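PDB 3F9S: putative polyketide cyclase from Acidithiobacillus ferrooxidans, which is of unknown function but, as a SnoaL-like member of the NTF2 superfamily, may cyclise or otherwise transform a small organic molecule. Local coordinates for residues 82-87 with 116-121; 36-41 with 49-54; 18-23 with 68-73. All blocks are in the same frame, centred on the assembly; numbering follows the deposited sequence.

Contact 1 (82-87 with 116-121); sequences DAVVMT and YYFDGN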
loop_
_atom_site.group_PDB
_atom_site.type_symbol
_atom_site.label_atom_id
_atom_site.label_comp_id
_atom_site.label_asym_id
_atom_site.label_seq_id
_atom_site.Cartn_x
_atom_site.Cartn_y
_atom_site.Cartn_z
ATOM N N ASP A 82 -3.952 -17.959 0.499
ATOM C CA ASP A 82 -3.880 -17.749 1.947
ATOM C C ASP A 82 -3.873 -16.295 2.399
ATOM O O ASP A 82 -3.583 -16.016 3.568
ATOM C CB ASP A 82 -2.639 -18.483 2.519
ATOM C CG ASP A 82 -1.280 -17.879 2.093
ATOM O OD1 ASP A 82 -1.193 -17.040 1.166
ATOM O OD2 ASP A 82 -0.253 -18.291 2.681
ATOM N N ALA A 83 -4.202 -15.379 1.493
ATOM C CA ALA A 83 -4.131 -13.960 1.779
ATOM C C ALA A 83 -5.400 -13.238 1.390
ATOM O O ALA A 83 -6.121 -13.653 0.490
ATOM C CB ALA A 83 -2.962 -13.340 1.062
ATOM N N VAL A 84 -5.655 -12.156 2.109
ATOM C CA VAL A 84 -6.705 -11.227 1.760
ATOM C C VAL A 84 -6.066 -9.856 1.874
ATOM O O VAL A 84 -5.570 -9.492 2.924
ATOM C CB VAL A 84 -7.942 -11.302 2.626
ATOM C CG1 VAL A 84 -9.001 -10.306 2.098
ATOM C CG2 VAL A 84 -8.507 -12.740 2.613
ATOM N N VAL A 85 -6.070 -9.132 0.773
ATOM C CA VAL A 85 -5.580 -7.763 0.756
ATOM C C VAL A 85 -6.759 -6.864 1.089
ATOM O O VAL A 85 -7.833 -7.016 0.498
ATOM C CB VAL A 85 -5.014 -7.353 -0.590
ATOM C CG1 VAL A 85 -4.420 -5.926 -0.468
ATOM C CG2 VAL A 85 -3.925 -8.323 -1.084
HETATM N N MSE A 86 -6.563 -5.933 2.027
HETATM C CA MSE A 86 -7.566 -4.988 2.428
HETATM C C MSE A 86 -7.024 -3.618 2.066
HETATM O O MSE A 86 -5.904 -3.286 2.444
HETATM C CB MSE A 86 -7.749 -5.048 3.945
HETATM C CG MSE A 86 -8.838 -4.183 4.479
HETATM SE SE MSE A 86 -8.568 -4.406 6.427
HETATM C CE MSE A 86 -7.283 -3.154 6.886
ATOM N N THR A 87 -7.774 -2.877 1.284
ATOM C CA THR A 87 -7.466 -1.476 1.032
ATOM C C THR A 87 -8.402 -0.743 1.954
ATOM O O THR A 87 -9.523 -1.183 2.206
ATOM C CB THR A 87 -7.665 -1.079 -0.415
ATOM O OG1 THR A 87 -8.964 -1.459 -0.845
ATOM C CG2 THR A 87 -6.611 -1.761 -1.288
ATOM N N TYR A 116 -3.133 -9.411 4.318
ATOM C CA TYR A 116 -3.249 -10.189 5.535
ATOM C C TYR A 116 -3.123 -11.618 5.138
ATOM O O TYR A 116 -3.768 -12.025 4.193
ATOM C CB TYR A 116 -4.597 -9.984 6.210
ATOM C CG TYR A 116 -4.565 -8.852 7.161
ATOM C CD1 TYR A 116 -3.877 -9.000 8.371
ATOM C CD2 TYR A 116 -5.180 -7.645 6.884
ATOM C CE1 TYR A 116 -3.809 -7.988 9.275
ATOM C CE2 TYR A 116 -5.116 -6.602 7.794
ATOM C CZ TYR A 116 -4.420 -6.786 8.983
ATOM O OH TYR A 116 -4.343 -5.802 9.926
ATOM N N TYR A 117 -2.268 -12.340 5.853
ATOM C CA TYR A 117 -2.053 -13.745 5.623
ATOM C C TYR A 117 -2.803 -14.492 6.689
ATOM O O TYR A 117 -2.781 -14.098 7.862
ATOM C CB TYR A 117 -0.561 -14.049 5.672
ATOM C CG TYR A 117 0.108 -13.487 4.464
ATOM C CD1 TYR A 117 0.047 -14.194 3.269
ATOM C CD2 TYR A 117 0.743 -12.233 4.475
ATOM C CE1 TYR A 117 0.631 -13.710 2.119
ATOM C CE2 TYR A 117 1.341 -11.737 3.301
ATOM C CZ TYR A 117 1.268 -12.485 2.144
ATOM O OH TYR A 117 1.835 -12.097 0.953
ATOM N N PHE A 118 -3.376 -15.621 6.273
ATOM C CA PHE A 118 -4.222 -16.427 7.116
ATOM C C PHE A 118 -3.712 -17.825 7.313
ATOM O O PHE A 118 -3.012 -18.383 6.474
ATOM C CB PHE A 118 -5.596 -16.580 6.489
ATOM C CG PHE A 118 -6.443 -15.382 6.601
ATOM C CD1 PHE A 118 -6.245 -14.298 5.744
ATOM C CD2 PHE A 118 -7.480 -15.339 7.532
ATOM C CE1 PHE A 118 -7.061 -13.187 5.834
ATOM C CE2 PHE A 118 -8.292 -14.237 7.622
ATOM C CZ PHE A 118 -8.083 -13.160 6.767
ATOM N N ASP A 119 -4.067 -18.358 8.466
ATOM C CA ASP A 119 -3.891 -19.774 8.763
ATOM C C ASP A 119 -5.274 -20.080 9.319
ATOM O O ASP A 119 -5.536 -19.795 10.485
ATOM C CB ASP A 119 -2.762 -19.980 9.761
ATOM C CG ASP A 119 -2.526 -21.432 10.114
ATOM O OD1 ASP A 119 -3.329 -22.301 9.751
ATOM O OD2 ASP A 119 -1.522 -21.703 10.800
ATOM N N GLY A 120 -6.160 -20.613 8.469
ATOM C CA GLY A 120 -7.550 -20.815 8.853
ATOM C C GLY A 120 -8.187 -19.450 9.050
ATOM O O GLY A 120 -8.069 -18.582 8.196
ATOM N N ASN A 121 -8.820 -19.248 10.201
ATOM C CA ASN A 121 -9.443 -17.978 10.549
ATOM C C ASN A 121 -8.511 -17.001 11.240
ATOM O O ASN A 121 -8.970 -15.939 11.620
ATOM C CB ASN A 121 -10.656 -18.199 11.459
ATOM C CG ASN A 121 -11.832 -18.769 10.733
ATOM O OD1 ASN A 121 -11.770 -19.016 9.529
ATOM N ND2 ASN A 121 -12.925 -18.929 11.437
#

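Contact 2 (36-41 with 49-54); sequences YTVLHD and RELDVA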
loop_
_atom_site.group_PDB
_atom_site.type_symbol
_atom_site.label_atom_id
_atom_site.label_comp_id
_atom_site.label_asym_id
_atom_site.label_seq_id
_atom_site.Cartn_x
_atom_site.Cartn_y
_atom_site.Cartn_z
ATOM N N TYR A 36 2.684 -14.094 14.583
ATOM C CA TYR A 36 2.240 -13.068 13.684
ATOM C C TYR A 36 3.465 -12.271 13.269
ATOM O O TYR A 36 4.148 -11.741 14.121
ATOM C CB TYR A 36 1.237 -12.179 14.381
ATOM C CG TYR A 36 0.667 -11.126 13.484
ATOM C CD1 TYR A 36 1.331 -9.914 13.294
ATOM C CD2 TYR A 36 -0.564 -11.306 12.870
ATOM C CE1 TYR A 36 0.764 -8.916 12.489
ATOM C CE2 TYR A 36 -1.114 -10.349 12.066
ATOM C CZ TYR A 36 -0.447 -9.150 11.882
ATOM O OH TYR A 36 -1.043 -8.207 11.080
ATOM N N THR A 37 3.691 -12.163 11.969
ATOM C CA THR A 37 4.868 -11.503 11.454
ATOM C C THR A 37 4.508 -10.232 10.750
ATOM O O THR A 37 3.700 -10.245 9.845
ATOM C CB THR A 37 5.613 -12.416 10.480
ATOM O OG1 THR A 37 5.947 -13.611 11.179
ATOM C CG2 THR A 37 6.895 -11.755 9.943
ATOM N N VAL A 38 5.135 -9.136 11.154
ATOM C CA VAL A 38 4.970 -7.870 10.441
ATOM C C VAL A 38 5.979 -8.023 9.297
ATOM O O VAL A 38 7.159 -7.727 9.428
ATOM C CB VAL A 38 5.261 -6.656 11.308
ATOM C CG1 VAL A 38 5.095 -5.386 10.478
ATOM C CG2 VAL A 38 4.374 -6.641 12.564
ATOM N N LEU A 39 5.496 -8.533 8.182
ATOM C CA LEU A 39 6.356 -8.849 7.049
ATOM C C LEU A 39 6.913 -7.587 6.419
ATOM O O LEU A 39 8.051 -7.553 6.030
ATOM C CB LEU A 39 5.590 -9.630 5.999
ATOM C CG LEU A 39 5.071 -10.989 6.460
ATOM C CD1 LEU A 39 3.952 -11.458 5.512
ATOM C CD2 LEU A 39 6.239 -11.968 6.506
ATOM N N HIS A 40 6.081 -6.573 6.314
ATOM C CA HIS A 40 6.496 -5.320 5.733
ATOM C C HIS A 40 5.518 -4.278 6.214
ATOM O O HIS A 40 4.311 -4.482 6.153
ATOM C CB HIS A 40 6.445 -5.450 4.219
ATOM C CG HIS A 40 6.894 -4.229 3.495
ATOM N ND1 HIS A 40 8.221 -3.933 3.291
ATOM C CD2 HIS A 40 6.184 -3.254 2.883
ATOM C CE1 HIS A 40 8.310 -2.810 2.594
ATOM N NE2 HIS A 40 7.089 -2.359 2.366
ATOM N N ASP A 41 6.036 -3.141 6.654
ATOM C CA ASP A 41 5.197 -2.098 7.206
ATOM C C ASP A 41 6.109 -0.915 7.476
ATOM O O ASP A 41 6.588 -0.739 8.609
ATOM C CB ASP A 41 4.527 -2.573 8.499
ATOM C CG ASP A 41 3.310 -1.755 8.866
ATOM O OD1 ASP A 41 3.093 -0.634 8.350
ATOM O OD2 ASP A 41 2.604 -2.260 9.754
ATOM N N ARG A 49 9.383 -8.311 12.627
ATOM C CA ARG A 49 9.326 -9.099 13.843
ATOM C C ARG A 49 8.210 -10.119 13.806
ATOM O O ARG A 49 7.164 -9.885 13.206
ATOM C CB ARG A 49 9.128 -8.229 15.078
ATOM C CG ARG A 49 10.278 -7.282 15.376
ATOM C CD ARG A 49 10.067 -6.647 16.743
ATOM N NE ARG A 49 10.011 -7.651 17.812
ATOM C CZ ARG A 49 9.543 -7.462 19.050
ATOM N NH1 ARG A 49 9.065 -6.285 19.458
ATOM N NH2 ARG A 49 9.551 -8.486 19.908
ATOM N N GLU A 50 8.468 -11.226 14.492
ATOM C CA GLU A 50 7.505 -12.280 14.707
ATOM C C GLU A 50 7.016 -12.009 16.109
ATOM O O GLU A 50 7.797 -11.973 17.068
ATOM C CB GLU A 50 8.141 -13.663 14.599
ATOM C CG GLU A 50 7.201 -14.804 14.893
ATOM C CD GLU A 50 7.828 -16.150 14.560
ATOM O OE1 GLU A 50 7.961 -16.455 13.358
ATOM O OE2 GLU A 50 8.162 -16.893 15.502
ATOM N N LEU A 51 5.717 -11.788 16.211
ATOM C CA LEU A 51 5.056 -11.491 17.475
ATOM C C LEU A 51 4.188 -12.647 17.938
ATOM O O LEU A 51 3.665 -13.402 17.130
ATOM C CB LEU A 51 4.129 -10.296 17.258
ATOM C CG LEU A 51 4.814 -9.006 16.772
ATOM C CD1 LEU A 51 3.750 -7.951 16.546
ATOM C CD2 LEU A 51 5.846 -8.552 17.793
ATOM N N ASP A 52 4.031 -12.785 19.247
ATOM C CA ASP A 52 3.013 -13.688 19.755
ATOM C C ASP A 52 1.776 -12.806 19.930
ATOM O O ASP A 52 1.859 -11.591 19.736
ATOM C CB ASP A 52 3.436 -14.430 21.027
ATOM C CG ASP A 52 3.913 -13.538 22.129
ATOM O OD1 ASP A 52 3.732 -12.308 22.067
ATOM O OD2 ASP A 52 4.495 -14.094 23.076
ATOM N N VAL A 53 0.653 -13.375 20.343
ATOM C CA VAL A 53 -0.575 -12.573 20.515
ATOM C C VAL A 53 -0.383 -11.422 21.509
ATOM O O VAL A 53 -0.845 -10.304 21.262
ATOM C CB VAL A 53 -1.807 -13.444 20.841
ATOM C CG1 VAL A 53 -3.021 -12.609 21.195
ATOM C CG2 VAL A 53 -2.157 -14.326 19.643
ATOM N N ALA A 54 0.342 -11.674 22.597
ATOM C CA ALA A 54 0.645 -10.640 23.588
ATOM C C ALA A 54 1.388 -9.479 22.937
ATOM O O ALA A 54 0.995 -8.344 23.110
ATOM C CB ALA A 54 1.472 -11.211 24.726
HETATM O O HOH W 1 8.259 -14.775 11.171
#

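Contact 3 (18-23 with 68-73); sequences EVWSEG and PDQCFD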
loop_
_atom_site.group_PDB
_atom_site.type_symbol
_atom_site.label_atom_id
_atom_site.label_comp_id
_atom_site.label_asym_id
_atom_site.label_seq_id
_atom_site.Cartn_x
_atom_site.Cartn_y
_atom_site.Cartn_z
ATOM N N GLU A 18 -13.320 -4.374 15.339
ATOM C CA GLU A 18 -13.165 -4.572 16.782
ATOM C C GLU A 18 -11.838 -4.139 17.349
ATOM O O GLU A 18 -11.785 -3.391 18.331
ATOM C CB GLU A 18 -13.410 -6.034 17.142
ATOM C CG GLU A 18 -14.828 -6.468 16.930
ATOM C CD GLU A 18 -15.078 -7.926 17.268
ATOM O OE1 GLU A 18 -14.123 -8.701 17.489
ATOM O OE2 GLU A 18 -16.270 -8.300 17.296
ATOM N N VAL A 19 -10.769 -4.630 16.743
ATOM C CA VAL A 19 -9.438 -4.345 17.260
ATOM C C VAL A 19 -8.958 -2.950 16.888
ATOM O O VAL A 19 -8.581 -2.179 17.762
ATOM C CB VAL A 19 -8.410 -5.382 16.790
ATOM C CG1 VAL A 19 -6.987 -5.000 17.254
ATOM C CG2 VAL A 19 -8.799 -6.764 17.288
ATOM N N TRP A 20 -9.024 -2.626 15.604
ATOM C CA TRP A 20 -8.383 -1.419 15.097
ATOM C C TRP A 20 -9.198 -0.166 15.100
ATOM O O TRP A 20 -8.637 0.910 15.302
ATOM C CB TRP A 20 -7.797 -1.699 13.718
ATOM C CG TRP A 20 -6.617 -2.551 13.898
ATOM C CD1 TRP A 20 -6.566 -3.901 13.803
ATOM C CD2 TRP A 20 -5.335 -2.121 14.370
ATOM N NE1 TRP A 20 -5.311 -4.340 14.129
ATOM C CE2 TRP A 20 -4.532 -3.270 14.485
ATOM C CE3 TRP A 20 -4.778 -0.869 14.673
ATOM C CZ2 TRP A 20 -3.189 -3.213 14.883
ATOM C CZ3 TRP A 20 -3.456 -0.810 15.096
ATOM C CH2 TRP A 20 -2.674 -1.982 15.195
ATOM N N SER A 21 -10.484 -0.285 14.803
ATOM C CA SER A 21 -11.356 0.876 14.803
ATOM C C SER A 21 -11.948 1.133 16.177
ATOM O O SER A 21 -12.112 2.290 16.536
ATOM C CB SER A 21 -12.458 0.749 13.759
ATOM O OG SER A 21 -11.903 0.675 12.456
ATOM N N GLU A 22 -12.256 0.080 16.940
ATOM C CA GLU A 22 -12.891 0.214 18.257
ATOM C C GLU A 22 -11.942 0.044 19.428
ATOM O O GLU A 22 -12.316 0.366 20.549
ATOM C CB GLU A 22 -14.057 -0.753 18.378
ATOM C CG GLU A 22 -15.188 -0.444 17.405
ATOM C CD GLU A 22 -16.202 -1.558 17.276
ATOM O OE1 GLU A 22 -16.125 -2.586 17.984
ATOM O OE2 GLU A 22 -17.099 -1.403 16.429
ATOM N N GLY A 23 -10.727 -0.423 19.181
ATOM C CA GLY A 23 -9.733 -0.573 20.234
ATOM C C GLY A 23 -10.007 -1.683 21.218
ATOM O O GLY A 23 -9.557 -1.603 22.367
ATOM N N PRO A 68 -6.249 7.567 19.267
ATOM C CA PRO A 68 -7.209 6.698 19.948
ATOM C C PRO A 68 -8.602 6.569 19.358
ATOM O O PRO A 68 -9.236 5.546 19.597
ATOM C CB PRO A 68 -7.233 7.233 21.380
ATOM C CG PRO A 68 -6.736 8.608 21.307
ATOM C CD PRO A 68 -5.811 8.675 20.134
ATOM N N ASP A 69 -9.053 7.548 18.578
ATOM C CA ASP A 69 -10.368 7.452 17.930
ATOM C C ASP A 69 -10.252 7.035 16.468
ATOM O O ASP A 69 -11.216 7.187 15.714
ATOM C CB ASP A 69 -11.138 8.765 18.068
ATOM C CG ASP A 69 -10.617 9.873 17.178
ATOM O OD1 ASP A 69 -9.562 9.734 16.511
ATOM O OD2 ASP A 69 -11.317 10.895 17.126
ATOM N N GLN A 70 -9.092 6.510 16.064
ATOM C CA GLN A 70 -8.883 6.125 14.681
ATOM C C GLN A 70 -9.899 5.104 14.215
ATOM O O GLN A 70 -10.326 4.246 14.984
ATOM C CB GLN A 70 -7.471 5.590 14.439
ATOM C CG GLN A 70 -7.133 4.275 15.100
ATOM C CD GLN A 70 -5.669 3.944 14.965
ATOM O OE1 GLN A 70 -5.277 3.267 14.024
ATOM N NE2 GLN A 70 -4.848 4.483 15.848
ATOM N N CYS A 71 -10.273 5.206 12.942
ATOM C CA CYS A 71 -11.272 4.334 12.382
ATOM C C CYS A 71 -10.820 3.960 10.990
ATOM O O CYS A 71 -10.458 4.829 10.214
ATOM C CB CYS A 71 -12.631 5.028 12.316
ATOM S SG CYS A 71 -13.909 3.842 11.906
ATOM N N PHE A 72 -10.821 2.667 10.719
ATOM C CA PHE A 72 -10.482 2.119 9.409
ATOM C C PHE A 72 -11.780 1.908 8.662
ATOM O O PHE A 72 -12.759 1.439 9.236
ATOM C CB PHE A 72 -9.757 0.804 9.543
ATOM C CG PHE A 72 -8.378 0.956 10.071
ATOM C CD1 PHE A 72 -8.168 1.176 11.431
ATOM C CD2 PHE A 72 -7.288 0.906 9.218
ATOM C CE1 PHE A 72 -6.878 1.330 11.929
ATOM C CE2 PHE A 72 -6.001 1.051 9.704
ATOM C CZ PHE A 72 -5.788 1.242 11.065
ATOM N N ASP A 73 -11.764 2.266 7.386
ATOM C CA ASP A 73 -12.910 2.187 6.511
ATOM C C ASP A 73 -12.437 1.356 5.338
ATOM O O ASP A 73 -11.782 1.865 4.435
ATOM C CB ASP A 73 -13.306 3.618 6.125
ATOM C CG ASP A 73 -14.405 3.685 5.091
ATOM O OD1 ASP A 73 -15.003 2.647 4.732
ATOM O OD2 ASP A 73 -14.645 4.820 4.638
HETATM O O HOH W 2 -13.368 -0.731 10.827
#

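Contact 1 (82-87 with 116-121)
Val-84 and Tyr-116 form an antiparallel hydrogen-bonded pair where strands 83-93 and 107-118 run side by side in the sheet of this NTF2-like fold. Val-84 N donates to Tyr-116 O at 2.8 Å, and Tyr-116 N returns a bond to Val-84 O, also 2.8 Å. A third bond, Phe-118 N to Asp-82 O (2.7 Å), continues the pairing one step on, past the non-hydrogen-bonded pair Ala-83 and Tyr-117.

Apolar contacts occupy both faces. Beta-branched Val-84 suits an extended strand, and its CG2 meets Phe-118 CE1 obliquely at 3.6 Å; a chi1 of -75°, with CG opposite the carbonyl carbon, carries the phenyl ring there. With an alanine here the ring would be gone, and Val-84 CG2 would probably lose its aromatic neighbour to a gap. The methyl CE of selenomethionine Met-86 lies 4.2 Å from Tyr-116 CE2, at the ring edge. On the other face small Ala-83 lets the Tyr-117 ring come close, CB to CE1 3.8 Å.

Among polar groups, Asp-82 OD1 sits at the Tyr-117 ring edge, 3.7 Å from CD1, carboxylate and ring planes 75° apart. Tyr-116 OH bonds to a glycerol, probably from the crystallisation liquor, which may mark a pocket. The paired backbones thus satisfy much of their polarity within the sheet, while Val-84 and Met-86 face helix 8-21, Phe-118 meets strand 122-130, and Ala-83 and Tyr-117 pack on Phe-78 of the second subunit.

Contact 2 (36-41 with 49-54)
Tyr-36 and Leu-51 pair across a beta hairpin, strands 36-40 and 50-51, at one margin of the sheet and just before helix 53-66. The tight part is its backbone and buried face. Leu-51 N donates almost straight to Tyr-36 O at 2.6 Å. Tyr-36 N answers to Leu-51 O at 2.8 Å, and Val-38 N reaches Arg-49 O at 3.0 Å. On the Tyr-36 and Leu-51 face Val-38 CG2 touches Leu-51 CD1 at 4.2 Å, and Trp-46 packs on both, so branched aliphatic residues suit this inner face. The Tyr-36 side chain approaches Leu-51 through CB alone: with CG anti to the backbone N (chi1 -177°), the ring leads away to stand edge-to-face with Tyr-56 and bond through OH to His-126 ND1. Asp-41 also bonds to His-126, and pairs with Arg-59.

The solvent side is looser and wetter. Exposed Arg-49 has Leu-51 CD2 over the centre of its guanidinium, 4.1 Å above the plane, an aliphatic cover for a charged group. On the opposite face Thr-37, whose beta-branching fits an extended strand, lies with OG1 beside the Glu-50 chain, 4.1 Å from CB, and polar residues fit because solvent can join them. One water does so, lying 2.6 Å from Thr-37 OG1 and donating to Glu-50 OE1 at 2.8 Å.

Contact 3 (18-23 with 68-73)
Ser-21 turns OG to the side opposite its carbonyl carbon (chi1 -62°), which brings it to Phe-72 N, while Phe-72, with chi1 -71°, lays its ring against Trp-20. These rotations join the C-terminal turn of helix 8-21 to the start of strand 71-80. Ser-21 OG accepts a nearly straight hydrogen bond from Phe-72 N at 2.9 Å. A water 2.6 Å from Ser-21 OG donates to Phe-72 O at 2.8 Å, so the hydroxyl and the water together engage both backbone polar groups of Phe-72. Serine is apt here: its short side chain lets one hydroxyl serve the strand while lying in plane at the edge of the phenyl ring.

The aromatic half of the contact is an offset edge-to-face pair. The indole edge of Trp-20 is directed at the face of Phe-72, the five-membered and phenyl rings 5.8 Å apart between centroids and their planes 77° apart. At the base of the indole, Trp-20 CB packs on Phe-72 CE1 at 3.6 Å. Trp-88 and Trp-90 also meet Phe-72 edge-to-face, and Trp-20 NE1 bonds to Tyr-56 OH.

Gln-70 lays its CG 3.7 Å from Trp-20 O and brings OE1 to the edge of the indole. Its buried amide is gripped at both ends, OE1 by Trp-90 NE1 and NE2 by Phe-67 O, which should fix its rotation. Nearby, Ser-21 CA approaches Gln-70 O at 3.5 Å in a CA-H...O contact.

A glycerol near Trp-20, probably from the crystallisation liquor, is consistent with a pocket beside this aromatic cluster, as NTF2-like folds commonly hold between helices and sheet. Polar groups tie the helix end to the strand, and because the indole N-H of Trp-20 and the amide of Gln-70 have polar partners, the rings can pack without leaving these groups unpaired.

All three contacts involve one sheet. Contact 1 is the most buried and joins two inner strands, with one face on the second subunit; contact 2 is a hairpin at the margin, partly exposed; contact 3, also partly buried, brings a helix end to the strand at the other margin, touches no other chain of the assembly, and closes a loop that contains the hairpin. Contacts 1 and 2 rely on main-chain pairing, whereas contact 3 uses a side-chain hydroxyl and aromatic rings. Water bridges appear in contacts 2 and 3. Contacts 1 and 2 touch directly, Tyr-116 CE1 lying 3.3 Å from Tyr-36 OH. Strand 71-80 of contact 3 neighbours strand 83-93 of contact 1.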